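Side-chain contacts in phytoene synthase (Enterococcus hirae, PDB 5IYS), which probably condenses two farnesyl diphosphate molecules into dehydrosqualene, and is seen here bound to the substrate analogue farnesyl thiodiphosphate and magnesium: residues C238-A243 with S284-Y289; Y249-N254 with N268-Y273. All coordinates share one frame; numbering follows the deposited sequence.

In the fold
Both interactions join helix 236-258 to helix 272-287 or, in interaction 2, to the loop that leads into it, and interaction 2 is nested inside the loop that interaction 1 closes. Their centres lie 19 Å apart. Neither is a fully buried core contact, and neither has a direct hydrogen bond across it: in each, one aliphatic residue, L286 or V270, packs against the earlier helix, with a water bridge alongside, weak on one side in interaction 2. Interaction 1 lies at the chain end, away from the metal site, and leans mainly on backbone and aliphatic atoms. In interaction 2 the valine touches Q252, whose amide bonds to Y249 and R172, both bonded to the ligand.

Interaction 1. Residues C238-A243 with S284-Y289; sequences CRQALA and SYLKSY
Q240 and L286 mark the closest backbone approach between the early part of helix 236-258 and the end of helix 272-287, with their CA atoms 7.4 Å apart. L286 makes its closest contacts with one methyl, CD1. Its CG stands beside the backbone N (chi1 -70°) and its CD1 continues anti to CA, which stretches the branch toward the opposite helix. There CD1 meets the peptide link of the first turn, lying 3.6 Å from both R239 O and Q240 N. Two side-chain carbons of the same helix also touch this methyl: R239 CB at 3.9 Å, and A243 CB, one turn further on, 4.2 Å from L286 CD1. The Q240 chain bends at chi2; the Q240 and L286 side chains cross obliquely, with Q240 OE1 3.9 Å from L286 CD1, while Q240 NE2 is bonded to Q36 OE1 and to L279 O. R239 contributes a polar link. Its chain is extended from CG to NE, which takes NH1 within reach of water 1; the water accepts from R239 NH1 (3.0 Å) and donates to L286 O (2.9 Å). L286 O also receives the backbone N of Y289, while R239 NE turns to I234 O. At the chain end, S288 OG donates to Y285 O at 2.8 Å, and S288 N uses the same oxygen. Between these two segments the contact is thus van der Waals packing round a leucine methyl plus a water bridge; a direct polar tie between the helices is Q240 NE2 to L279 O, a little earlier on helix 272-287.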
# COMPACT_ATOMS: atom_id res chain seq x y z
N CYS A 238 17.18 7.06 -2.45
CA CYS A 238 15.86 6.45 -2.20
C CYS A 238 15.07 6.19 -3.47
O CYS A 238 14.00 5.59 -3.44
CB CYS A 238 15.02 7.31 -1.26
SG CYS A 238 15.75 7.49 0.39
N ARG A 239 15.53 6.73 -4.60
CA ARG A 239 14.75 6.60 -5.82
C ARG A 239 14.58 5.18 -6.36
O ARG A 239 13.52 4.84 -6.86
CB ARG A 239 15.37 7.47 -6.91
CG ARG A 239 15.21 8.94 -6.59
CD ARG A 239 15.78 9.78 -7.76
NE ARG A 239 15.93 11.14 -7.29
CZ ARG A 239 16.80 12.01 -7.77
NH1 ARG A 239 17.64 11.65 -8.74
NH2 ARG A 239 16.79 13.25 -7.31
N GLN A 240 15.67 4.43 -6.44
CA GLN A 240 15.63 3.07 -6.99
C GLN A 240 14.63 2.22 -6.20
O GLN A 240 13.79 1.52 -6.79
CB GLN A 240 17.04 2.48 -6.89
CG GLN A 240 17.20 1.02 -7.33
CD GLN A 240 16.80 0.76 -8.77
OE1 GLN A 240 17.05 1.58 -9.67
NE2 GLN A 240 16.30 -0.44 -9.01
N ALA A 241 14.65 2.35 -4.89
CA ALA A 241 13.72 1.54 -4.04
C ALA A 241 12.27 1.96 -4.25
O ALA A 241 11.38 1.11 -4.44
CB ALA A 241 14.12 1.67 -2.56
N LEU A 242 12.00 3.26 -4.29
CA LEU A 242 10.62 3.68 -4.41
C LEU A 242 10.05 3.37 -5.79
O LEU A 242 8.92 2.92 -5.93
CB LEU A 242 10.53 5.19 -4.14
CG LEU A 242 9.15 5.80 -4.39
CD1 LEU A 242 8.09 5.28 -3.47
CD2 LEU A 242 9.25 7.35 -4.32
N ALA A 243 10.78 3.71 -6.85
CA ALA A 243 10.35 3.32 -8.19
C ALA A 243 10.19 1.81 -8.37
O ALA A 243 9.23 1.33 -9.00
CB ALA A 243 11.34 3.90 -9.22
N SER A 284 17.21 1.97 -15.53
CA SER A 284 17.29 2.69 -16.79
C SER A 284 16.38 3.91 -16.76
O SER A 284 16.75 4.98 -17.25
CB SER A 284 16.91 1.81 -18.00
OG SER A 284 17.81 0.74 -18.11
N TYR A 285 15.16 3.72 -16.27
CA TYR A 285 14.15 4.77 -16.22
C TYR A 285 14.59 5.99 -15.40
O TYR A 285 14.37 7.14 -15.81
CB TYR A 285 12.81 4.20 -15.72
CG TYR A 285 11.80 5.25 -15.36
CD1 TYR A 285 11.08 5.92 -16.34
CD2 TYR A 285 11.60 5.60 -14.04
CE1 TYR A 285 10.17 6.91 -15.99
CE2 TYR A 285 10.74 6.60 -13.70
CZ TYR A 285 10.01 7.23 -14.66
OH TYR A 285 9.15 8.22 -14.26
N LEU A 286 15.28 5.74 -14.29
CA LEU A 286 15.70 6.80 -13.41
C LEU A 286 16.79 7.69 -14.00
O LEU A 286 16.83 8.88 -13.70
CB LEU A 286 16.15 6.25 -12.05
CG LEU A 286 14.93 5.73 -11.29
CD1 LEU A 286 15.33 5.11 -9.96
CD2 LEU A 286 13.91 6.85 -11.06
N LYS A 287 17.63 7.13 -14.86
CA LYS A 287 18.62 7.93 -15.59
C LYS A 287 17.98 9.10 -16.33
O LYS A 287 18.61 10.14 -16.51
CB LYS A 287 19.40 7.07 -16.58
CG LYS A 287 20.41 6.14 -15.94
CD LYS A 287 20.80 5.02 -16.91
CE LYS A 287 22.28 4.65 -16.80
NZ LYS A 287 22.69 4.30 -15.41
N SER A 288 16.72 8.96 -16.76
CA SER A 288 15.98 10.06 -17.38
C SER A 288 15.51 11.15 -16.42
O SER A 288 14.82 12.09 -16.83
CB SER A 288 14.77 9.53 -18.15
OG SER A 288 13.65 9.36 -17.31
N TYR A 289 15.84 11.02 -15.14
CA TYR A 289 15.93 12.18 -14.26
C TYR A 289 17.40 12.52 -14.03
O TYR A 289 18.27 11.96 -14.70
CB TYR A 289 15.21 11.95 -12.93
CG TYR A 289 13.77 11.55 -13.11
CD1 TYR A 289 13.45 10.29 -13.61
CD2 TYR A 289 12.73 12.45 -12.91
CE1 TYR A 289 12.15 9.92 -13.84
CE2 TYR A 289 11.41 12.08 -13.10
CZ TYR A 289 11.13 10.80 -13.54
OH TYR A 289 9.84 10.38 -13.75
OXT TYR A 289 17.74 13.39 -13.22
O HOH W 1 17.12 9.62 -10.88

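Interaction 2. Residues Y249-N254 with N268-Y273; sequences YREQLN and NKVSHY. With FPS (S-[(2E,6E)-3,7,11-trimethyldodeca-2,6,10-trienyl] trihydrogen thiodiphosphate), chain G; SO4 (sulfate ion), chain C.
Within the all-helical terpenoid-synthase fold, V270 of the link leading into helix 272-287 packs on E251 and Q252 of helix 236-258, just behind the diphosphate end of the ligand pocket. The nearest CA atoms, those of Q252 and V270, are 6.9 Å apart. One methyl does the touching: V270 CG2 rests 3.9 Å from Q252 CG and 4.0 Å from E251 CG, and the valine and glutamine side chains cross at about a right angle. E251 is bent at chi2, and its carboxylate forms a salt bridge with R274 at the start of the next helix, while the valine methyl meets CG. Q252 is the residue that connects this contact to the site. With CG beside the backbone N (chi1 -53°) and an extended chain, its amide lies back over Y249. NE2 sits 3.2 Å above the plane of the Y249 ring, over its centre, and donates to Y249 O at an N-H...O angle of 163°, on a lone pair in the carbonyl plane; Q252 N uses the same oxygen. OE1 accepts from R172 NH1, which also binds the ligand, and takes a weak bond from water 2, itself held by K269 N. These bonds fix the amide rotation and are consistent with Q252 acting as a second-shell support for Y249, whose OH donates to FPS O2B at 2.8 Å and is also bonded to N169, a magnesium-binding residue. Beyond V270, S271 is the N-cap of helix 272-287: its OG meets R274 N and donates to O4 of a sulfate, probably from the crystallisation liquor, at 2.8 Å.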
# COMPACT_ATOMS: atom_id res chain seq x y z
N TYR A 249 4.57 -3.30 -8.18
CA TYR A 249 3.16 -3.38 -7.86
C TYR A 249 2.30 -3.20 -9.13
O TYR A 249 1.35 -3.96 -9.34
CB TYR A 249 2.76 -2.40 -6.74
CG TYR A 249 1.71 -3.01 -5.85
CD1 TYR A 249 2.05 -4.01 -4.95
CD2 TYR A 249 0.38 -2.66 -6.00
CE1 TYR A 249 1.10 -4.56 -4.12
CE2 TYR A 249 -0.60 -3.21 -5.17
CZ TYR A 249 -0.23 -4.17 -4.26
OH TYR A 249 -1.18 -4.75 -3.47
N ARG A 250 2.69 -2.26 -9.99
CA ARG A 250 1.92 -1.93 -11.20
C ARG A 250 1.84 -3.11 -12.16
O ARG A 250 0.89 -3.25 -12.93
CB ARG A 250 2.57 -0.76 -11.95
CG ARG A 250 1.83 -0.41 -13.24
CD ARG A 250 2.39 0.89 -13.84
NE ARG A 250 3.78 0.68 -14.22
CZ ARG A 250 4.55 1.61 -14.77
NH1 ARG A 250 4.06 2.83 -14.97
NH2 ARG A 250 5.83 1.35 -15.04
N GLU A 251 2.95 -3.84 -12.23
CA GLU A 251 3.04 -5.05 -13.05
C GLU A 251 1.92 -6.06 -12.84
O GLU A 251 1.52 -6.76 -13.78
CB GLU A 251 4.42 -5.72 -12.82
CG GLU A 251 4.58 -7.04 -13.58
CD GLU A 251 4.82 -6.85 -15.07
OE1 GLU A 251 5.00 -5.70 -15.53
OE2 GLU A 251 4.76 -7.87 -15.80
N GLN A 252 1.32 -6.07 -11.65
CA GLN A 252 0.19 -6.96 -11.44
C GLN A 252 -1.02 -6.70 -12.33
O GLN A 252 -1.83 -7.61 -12.56
CB GLN A 252 -0.24 -7.00 -9.98
CG GLN A 252 0.94 -7.33 -9.07
CD GLN A 252 0.58 -7.21 -7.61
OE1 GLN A 252 0.30 -8.21 -6.95
NE2 GLN A 252 0.40 -5.97 -7.16
N LEU A 253 -1.17 -5.46 -12.80
CA LEU A 253 -2.21 -5.20 -13.80
C LEU A 253 -1.98 -6.03 -15.06
O LEU A 253 -2.92 -6.58 -15.64
CB LEU A 253 -2.29 -3.70 -14.15
CG LEU A 253 -2.62 -2.76 -12.97
CD1 LEU A 253 -2.48 -1.34 -13.47
CD2 LEU A 253 -4.03 -3.00 -12.46
N ASN A 254 -0.74 -6.06 -15.55
CA ASN A 254 -0.43 -6.83 -16.76
C ASN A 254 -0.59 -8.32 -16.61
O ASN A 254 -1.01 -9.01 -17.54
CB ASN A 254 0.96 -6.49 -17.27
CG ASN A 254 0.97 -5.22 -18.09
OD1 ASN A 254 -0.07 -4.71 -18.49
ND2 ASN A 254 2.15 -4.65 -18.28
N ASN A 268 0.87 -13.19 -6.11
CA ASN A 268 2.13 -13.93 -6.14
C ASN A 268 2.35 -14.48 -7.54
O ASN A 268 2.88 -15.58 -7.69
CB ASN A 268 2.09 -15.08 -5.12
CG ASN A 268 1.92 -14.59 -3.69
OD1 ASN A 268 2.62 -13.69 -3.23
ND2 ASN A 268 0.98 -15.21 -2.98
N LYS A 269 1.94 -13.72 -8.55
CA LYS A 269 2.11 -14.15 -9.94
C LYS A 269 3.24 -13.44 -10.67
O LYS A 269 3.58 -13.80 -11.79
CB LYS A 269 0.82 -14.04 -10.74
CG LYS A 269 -0.23 -15.08 -10.39
CD LYS A 269 0.27 -16.47 -10.75
CE LYS A 269 -0.78 -17.53 -10.44
NZ LYS A 269 -1.72 -17.71 -11.57
N VAL A 270 3.79 -12.39 -10.05
CA VAL A 270 5.00 -11.76 -10.56
C VAL A 270 6.26 -12.52 -10.14
O VAL A 270 6.62 -12.56 -8.96
CB VAL A 270 5.08 -10.28 -10.13
CG1 VAL A 270 6.31 -9.60 -10.73
CG2 VAL A 270 3.79 -9.56 -10.56
N SER A 271 6.93 -13.12 -11.10
CA SER A 271 8.05 -13.99 -10.76
C SER A 271 9.23 -13.17 -10.24
O SER A 271 9.37 -11.95 -10.49
CB SER A 271 8.44 -14.89 -11.94
OG SER A 271 9.01 -14.09 -12.96
N HIS A 272 10.09 -13.85 -9.50
CA HIS A 272 11.38 -13.28 -9.12
C HIS A 272 12.11 -12.81 -10.37
O HIS A 272 12.73 -11.74 -10.38
CB HIS A 272 12.23 -14.31 -8.39
CG HIS A 272 13.61 -13.84 -8.11
ND1 HIS A 272 14.69 -14.14 -8.92
CD2 HIS A 272 14.09 -13.00 -7.15
CE1 HIS A 272 15.78 -13.57 -8.43
NE2 HIS A 272 15.45 -12.90 -7.34
N TYR A 273 12.09 -13.63 -11.42
CA TYR A 273 12.73 -13.25 -12.67
C TYR A 273 12.18 -11.90 -13.17
O TYR A 273 12.93 -11.03 -13.60
CB TYR A 273 12.48 -14.35 -13.72
CG TYR A 273 13.04 -14.06 -15.09
CD1 TYR A 273 14.37 -14.38 -15.39
CD2 TYR A 273 12.24 -13.59 -16.11
CE1 TYR A 273 14.88 -14.23 -16.68
CE2 TYR A 273 12.75 -13.38 -17.40
CZ TYR A 273 14.06 -13.73 -17.68
OH TYR A 273 14.55 -13.60 -18.97
C1 FPS G . -0.16 -3.76 -0.43
S1 FPS G . 0.45 -4.32 1.12
C2 FPS G . 0.01 -2.26 -0.32
C3 FPS G . -0.84 -1.36 -0.85
C4 FPS G . -2.04 -1.80 -1.64
C5 FPS G . -0.59 0.13 -0.70
C6 FPS G . 0.65 0.50 0.10
C7 FPS G . 0.97 1.96 -0.17
C8 FPS G . 2.24 2.41 -0.25
C10 FPS G . 2.43 3.91 -0.39
C9 FPS G . 3.45 1.51 -0.14
C11 FPS G . 3.28 4.19 -1.64
C12 FPS G . 3.65 5.66 -1.72
C13 FPS G . 4.80 6.19 -1.25
C14 FPS G . 5.07 7.66 -1.42
C15 FPS G . 5.85 5.34 -0.58
PA FPS G . 0.96 -6.32 1.05
O1A FPS G . 2.00 -6.63 2.04
O2A FPS G . -0.40 -7.00 1.60
O3A FPS G . 1.21 -6.93 -0.40
PB FPS G . -0.11 -7.48 -1.17
O1B FPS G . -0.28 -8.95 -0.95
O2B FPS G . 0.12 -7.04 -2.60
O3B FPS G . -1.40 -6.84 -0.70
S SO4 C . 7.95 -14.76 -16.09
O1 SO4 C . 7.57 -15.63 -17.21
O2 SO4 C . 6.92 -14.83 -15.06
O3 SO4 C . 8.13 -13.39 -16.55
O4 SO4 C . 9.19 -15.26 -15.50
O HOH W 2 0.65 -11.17 -8.68